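Local coordinates for 3-dehydroshikimate dehydratase (PDB 3DX5), which converts 3-dehydroshikimate to 3,4-dihydroxybenzoate with the help of a manganese ion, supplying a building block for the siderophore petrobactin, at residues 65-73 against 85-93. Residues are numbered along the deposited sequence; the frame is centred on the assembly and turned at random. Where two conformers were deposited one is given.
With DHB (3,4-dihydroxybenzoic acid), chain D.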
ATOM      1  N   THR A  65       4.585 -17.402  10.886  1.00 11.52           N
ATOM      2  CA  THR A  65       5.605 -17.122  11.920  1.00 12.90           C
ATOM      3  C   THR A  65       5.175 -16.020  12.900  1.00 12.84           C
ATOM      4  O   THR A  65       5.639 -15.973  14.062  1.00 12.87           O
ATOM      5  CB  THR A  65       7.014 -16.742  11.306  1.00 13.48           C
ATOM      6  OG1 THR A  65       6.976 -15.412  10.751  1.00 14.76           O
ATOM      7  CG2 THR A  65       7.411 -17.689  10.198  1.00 14.93           C
HETATM    8  N   MSE A  66       4.298 -15.139  12.425  1.00 12.30           N
HETATM    9  CA  MSE A  66       3.993 -13.891  13.107  1.00 11.91           C
HETATM   10  C   MSE A  66       2.967 -13.155  12.271  1.00 11.81           C
HETATM   11  O   MSE A  66       2.947 -13.294  11.038  1.00 10.82           O
HETATM   12  CB  MSE A  66       5.271 -13.041  13.215  1.00 11.74           C
HETATM   13  CG  MSE A  66       5.108 -11.669  13.925  1.00 12.98           C
HETATM   14 SE   MSE A  66       6.875 -10.991  14.538  0.75 12.39          SE
HETATM   15  CE  MSE A  66       7.693 -10.632  12.796  1.00  8.84           C
ATOM     16  N   ILE A  67       2.132 -12.360  12.930  1.00 10.09           N
ATOM     17  CA  ILE A  67       1.321 -11.381  12.223  1.00 11.40           C
ATOM     18  C   ILE A  67       1.913 -10.006  12.504  1.00 11.58           C
ATOM     19  O   ILE A  67       2.116  -9.640  13.682  1.00 11.40           O
ATOM     20  CB  ILE A  67      -0.138 -11.449  12.688  1.00 10.69           C
ATOM     21  CG1 ILE A  67      -0.717 -12.816  12.234  1.00 13.38           C
ATOM     22  CG2 ILE A  67      -0.913 -10.283  12.109  1.00 11.60           C
ATOM     23  CD1 ILE A  67      -1.982 -13.206  12.952  1.00 14.70           C
ATOM     24  N   SER A  68       2.166  -9.239  11.448  0.50 10.93           N
ATOM     25  CA  SER A  68       2.867  -7.976  11.605  0.50 10.69           C
ATOM     26  C   SER A  68       1.954  -6.780  11.358  0.50 11.03           C
ATOM     27  O   SER A  68       1.411  -6.596  10.264  0.50 10.61           O
ATOM     28  CB  SER A  68       4.122  -7.961  10.731  0.50 10.76           C
ATOM     29  OG  SER A  68       4.876  -9.127  11.017  0.50  7.72           O
ATOM     30  N   ASP A  69       1.764  -5.982  12.401  1.00 11.30           N
ATOM     31  CA  ASP A  69       0.776  -4.942  12.357  1.00 12.50           C
ATOM     32  C   ASP A  69       1.319  -3.675  13.000  1.00 12.78           C
ATOM     33  O   ASP A  69       2.537  -3.473  13.014  1.00 12.90           O
ATOM     34  CB  ASP A  69      -0.528  -5.443  12.997  1.00 12.52           C
ATOM     35  CG  ASP A  69      -1.775  -4.818  12.336  1.00 17.98           C
ATOM     36  OD1 ASP A  69      -2.681  -5.583  11.929  1.00 21.55           O
ATOM     37  OD2 ASP A  69      -1.852  -3.560  12.224  1.00 18.23           O
ATOM     38  N   TYR A  70       0.428  -2.823  13.502  1.00 12.37           N
ATOM     39  CA  TYR A  70       0.759  -1.464  13.946  1.00 14.32           C
ATOM     40  C   TYR A  70      -0.251  -1.175  15.032  1.00 14.80           C
ATOM     41  O   TYR A  70      -1.445  -1.140  14.763  1.00 14.78           O
ATOM     42  CB  TYR A  70       0.575  -0.434  12.780  1.00 14.52           C
ATOM     43  CG  TYR A  70       1.220  -0.883  11.461  1.00 17.28           C
ATOM     44  CD1 TYR A  70       2.548  -0.523  11.146  1.00 18.53           C
ATOM     45  CD2 TYR A  70       0.515  -1.705  10.542  1.00 16.26           C
ATOM     46  CE1 TYR A  70       3.156  -0.971   9.950  1.00 15.56           C
ATOM     47  CE2 TYR A  70       1.128  -2.174   9.387  1.00 15.60           C
ATOM     48  CZ  TYR A  70       2.440  -1.799   9.092  1.00 15.44           C
ATOM     49  OH  TYR A  70       3.039  -2.247   7.917  1.00 14.96           O
ATOM     50  N   LEU A  71       0.189  -1.020  16.267  1.00 14.90           N
ATOM     51  CA  LEU A  71      -0.765  -0.683  17.326  1.00 15.37           C
ATOM     52  C   LEU A  71      -0.544   0.752  17.767  1.00 15.86           C
ATOM     53  O   LEU A  71       0.546   1.119  18.144  1.00 15.83           O
ATOM     54  CB  LEU A  71      -0.639  -1.644  18.502  1.00 14.86           C
ATOM     55  CG  LEU A  71      -0.871  -3.110  18.134  1.00 15.92           C
ATOM     56  CD1 LEU A  71      -0.436  -4.028  19.296  1.00 14.21           C
ATOM     57  CD2 LEU A  71      -2.371  -3.311  17.745  1.00 15.00           C
ATOM     58  N   ASP A  72      -1.589   1.557  17.707  1.00 16.73           N
ATOM     59  CA  ASP A  72      -1.467   2.938  18.066  1.00 18.28           C
ATOM     60  C   ASP A  72      -1.593   3.106  19.580  1.00 18.03           C
ATOM     61  O   ASP A  72      -2.685   3.011  20.151  1.00 17.32           O
ATOM     62  CB  ASP A  72      -2.510   3.778  17.328  1.00 18.69           C
ATOM     63  CG  ASP A  72      -2.315   5.274  17.564  1.00 23.49           C
ATOM     64  OD1 ASP A  72      -1.277   5.684  18.149  1.00 24.72           O
ATOM     65  OD2 ASP A  72      -3.210   6.048  17.178  1.00 30.67           O
ATOM     66  N   ILE A  73      -0.471   3.350  20.235  1.00 19.07           N
ATOM     67  CA  ILE A  73      -0.535   3.627  21.658  1.00 21.33           C
ATOM     68  C   ILE A  73      -0.037   5.058  22.001  1.00 21.60           C
ATOM     69  O   ILE A  73       0.242   5.366  23.144  1.00 21.92           O
ATOM     70  CB  ILE A  73      -0.004   2.403  22.564  1.00 22.24           C
ATOM     71  CG1 ILE A  73       1.213   1.712  22.027  1.00 21.73           C
ATOM     72  CG2 ILE A  73      -0.929   1.218  22.445  1.00 23.83           C
ATOM     73  CD1 ILE A  73       2.302   2.593  21.854  1.00 26.95           C
ATOM     74  N   LYS A  85      -8.623  -3.732  18.630  1.00 16.88           N
ATOM     75  CA  LYS A  85      -7.739  -4.268  17.591  1.00 16.18           C
ATOM     76  C   LYS A  85      -6.863  -5.412  18.139  1.00 15.47           C
ATOM     77  O   LYS A  85      -6.712  -6.432  17.489  1.00 14.32           O
ATOM     78  CB  LYS A  85      -6.881  -3.151  16.990  1.00 15.68           C
ATOM     79  CG  LYS A  85      -5.957  -3.591  15.880  1.00 19.10           C
ATOM     80  CD  LYS A  85      -5.500  -2.426  14.987  1.00 21.22           C
ATOM     81  CE  LYS A  85      -4.565  -2.976  13.939  1.00 21.55           C
ATOM     82  NZ  LYS A  85      -3.719  -1.947  13.235  1.00 24.31           N
ATOM     83  N   CYS A  86      -6.322  -5.263  19.347  1.00 14.50           N
ATOM     84  CA  CYS A  86      -5.575  -6.356  19.961  1.00 14.37           C
ATOM     85  C   CYS A  86      -6.430  -7.609  20.125  1.00 13.87           C
ATOM     86  O   CYS A  86      -5.957  -8.716  19.874  1.00 13.65           O
ATOM     87  CB  CYS A  86      -5.023  -5.938  21.316  1.00 14.47           C
ATOM     88  SG  CYS A  86      -3.721  -4.701  21.212  1.00 17.00           S
ATOM     89  N   GLU A  87      -7.682  -7.435  20.532  1.00 12.61           N
ATOM     90  CA  GLU A  87      -8.567  -8.554  20.684  1.00 14.02           C
ATOM     91  C   GLU A  87      -8.847  -9.232  19.349  1.00 13.64           C
ATOM     92  O   GLU A  87      -8.972 -10.449  19.306  1.00 13.31           O
ATOM     93  CB  GLU A  87      -9.872  -8.138  21.380  1.00 15.00           C
ATOM     94  CG  GLU A  87      -9.646  -7.667  22.836  1.00 19.47           C
ATOM     95  CD  GLU A  87     -10.851  -6.920  23.435  1.00 26.96           C
ATOM     96  OE1 GLU A  87     -11.886  -6.774  22.748  1.00 32.80           O
ATOM     97  OE2 GLU A  87     -10.773  -6.476  24.600  1.00 29.10           O
ATOM     98  N   GLN A  88      -8.956  -8.457  18.267  1.00 13.00           N
ATOM     99  CA  GLN A  88      -9.159  -9.059  16.948  1.00 12.52           C
ATOM    100  C   GLN A  88      -7.868  -9.785  16.451  1.00 12.04           C
ATOM    101  O   GLN A  88      -7.932 -10.880  15.899  1.00 12.17           O
ATOM    102  CB  GLN A  88      -9.681  -8.018  15.936  1.00 12.46           C
ATOM    103  CG  GLN A  88      -9.821  -8.531  14.465  1.00 12.87           C
ATOM    104  CD  GLN A  88     -10.765  -9.736  14.310  1.00 15.82           C
ATOM    105  OE1 GLN A  88     -11.509 -10.115  15.248  1.00 13.26           O
ATOM    106  NE2 GLN A  88     -10.742 -10.343  13.125  1.00 16.66           N
ATOM    107  N   LEU A  89      -6.708  -9.179  16.667  1.00 11.18           N
ATOM    108  CA  LEU A  89      -5.441  -9.814  16.355  1.00 10.84           C
ATOM    109  C   LEU A  89      -5.231 -11.152  17.077  1.00 10.80           C
ATOM    110  O   LEU A  89      -4.686 -12.082  16.481  1.00 12.42           O
ATOM    111  CB  LEU A  89      -4.258  -8.868  16.604  1.00 10.16           C
ATOM    112  CG  LEU A  89      -4.047  -7.726  15.601  1.00 12.14           C
ATOM    113  CD1 LEU A  89      -3.120  -6.682  16.182  1.00  9.08           C
ATOM    114  CD2 LEU A  89      -3.474  -8.268  14.301  1.00 14.22           C
ATOM    115  N   ALA A  90      -5.706 -11.269  18.318  1.00 10.09           N
ATOM    116  CA  ALA A  90      -5.621 -12.516  19.059  1.00 10.22           C
ATOM    117  C   ALA A  90      -6.510 -13.574  18.404  1.00 10.50           C
ATOM    118  O   ALA A  90      -6.142 -14.751  18.331  1.00 11.18           O
ATOM    119  CB  ALA A  90      -6.015 -12.286  20.542  1.00 10.17           C
ATOM    120  N   ILE A  91      -7.675 -13.168  17.908  1.00 10.06           N
ATOM    121  CA  ILE A  91      -8.522 -14.072  17.126  1.00 11.00           C
ATOM    122  C   ILE A  91      -7.793 -14.588  15.846  1.00 10.67           C
ATOM    123  O   ILE A  91      -7.748 -15.826  15.556  1.00 10.19           O
ATOM    124  CB  ILE A  91      -9.876 -13.393  16.768  1.00 11.53           C
ATOM    125  CG1 ILE A  91     -10.760 -13.370  18.012  1.00 15.01           C
ATOM    126  CG2 ILE A  91     -10.548 -14.125  15.606  1.00 12.44           C
ATOM    127  CD1 ILE A  91     -12.076 -12.603  17.873  1.00 19.67           C
ATOM    128  N   LEU A  92      -7.228 -13.646  15.084  1.00 10.36           N
ATOM    129  CA  LEU A  92      -6.458 -13.974  13.876  1.00  9.53           C
ATOM    130  C   LEU A  92      -5.258 -14.877  14.209  1.00  9.76           C
ATOM    131  O   LEU A  92      -5.030 -15.872  13.528  1.00  9.64           O
ATOM    132  CB  LEU A  92      -6.013 -12.702  13.125  1.00  9.19           C
ATOM    133  CG  LEU A  92      -7.108 -11.749  12.638  1.00  8.87           C
ATOM    134  CD1 LEU A  92      -6.486 -10.517  12.060  1.00  7.38           C
ATOM    135  CD2 LEU A  92      -8.046 -12.405  11.578  1.00  8.52           C
ATOM    136  N   ALA A  93      -4.503 -14.549  15.252  1.00  9.25           N
ATOM    137  CA  ALA A  93      -3.334 -15.379  15.615  1.00 10.61           C
ATOM    138  C   ALA A  93      -3.744 -16.799  15.977  1.00 10.68           C
ATOM    139  O   ALA A  93      -3.061 -17.757  15.641  1.00 11.98           O
ATOM    140  CB  ALA A  93      -2.541 -14.748  16.767  1.00  9.65           C
TER
HETATM  141  C1  DHB D 289       7.854  -1.621   7.647  1.00 18.25           C
HETATM  142  C2  DHB D 289       8.940  -2.351   8.120  1.00 18.29           C
HETATM  143  C3  DHB D 289      10.246  -1.911   7.883  1.00 18.33           C
HETATM  144  O3  DHB D 289      11.365  -2.571   8.320  1.00 15.67           O
HETATM  145  C4  DHB D 289      10.438  -0.654   7.155  1.00 20.66           C
HETATM  146  O4  DHB D 289      11.714  -0.257   6.953  1.00 20.45           O
HETATM  147  C5  DHB D 289       9.343   0.083   6.712  1.00 19.34           C
HETATM  148  C6  DHB D 289       8.053  -0.418   6.963  1.00 20.09           C
HETATM  149  C   DHB D 289       6.449  -2.141   7.904  1.00 18.97           C
HETATM  150  O1  DHB D 289       5.427  -1.539   7.559  1.00 18.58           O
HETATM  151  O2  DHB D 289       6.290  -3.315   8.511  1.00 18.36           O
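Two donors grip OD2 of D69: the ammonium of K85 forms a salt bridge to it, NZ to OD2 2.7 Å, and the backbone N of Y70 reaches its anti lone pair. The lysine comes in from above the carboxylate plane, 43° out of it. Strand 64-68 and helix 79-96 open a beta-alpha-beta unit of the TIM barrel, and D69 lies just past the C-terminal end of the strand, the end at which TIM barrels carry their active sites. K85 reaches from helix to loop with an extended chain, its CG set anti to the backbone N (chi1 -178°). Its NZ also donates to the carbonyl O of Y70 at 2.9 Å, in the carbonyl plane, so one ammonium ties the D69 side chain to the backbone of the next residue. Y70, a substrate-binding residue, donates from OH to O1 of the bound product 3,4-dihydroxybenzoic acid at 2.5 Å, and O1 lies in the plane of the tyrosine ring at its edge. K85 holds the backbone of this ligand-binding residue, consistent with a second-shell role, and A220 of the second subunit packs on both K85 and Y70. Next to the polar cluster, strand and helix meet through apolar side chains. L89 sends CD2 to I67 CG2 and CD1 to L71 CD2 (3.8 Å), while C86 SG lies 3.9 Å from L71 CD1. Farther along the helix, I67 CD1 rests against its backbone, 3.7 Å from A93 N.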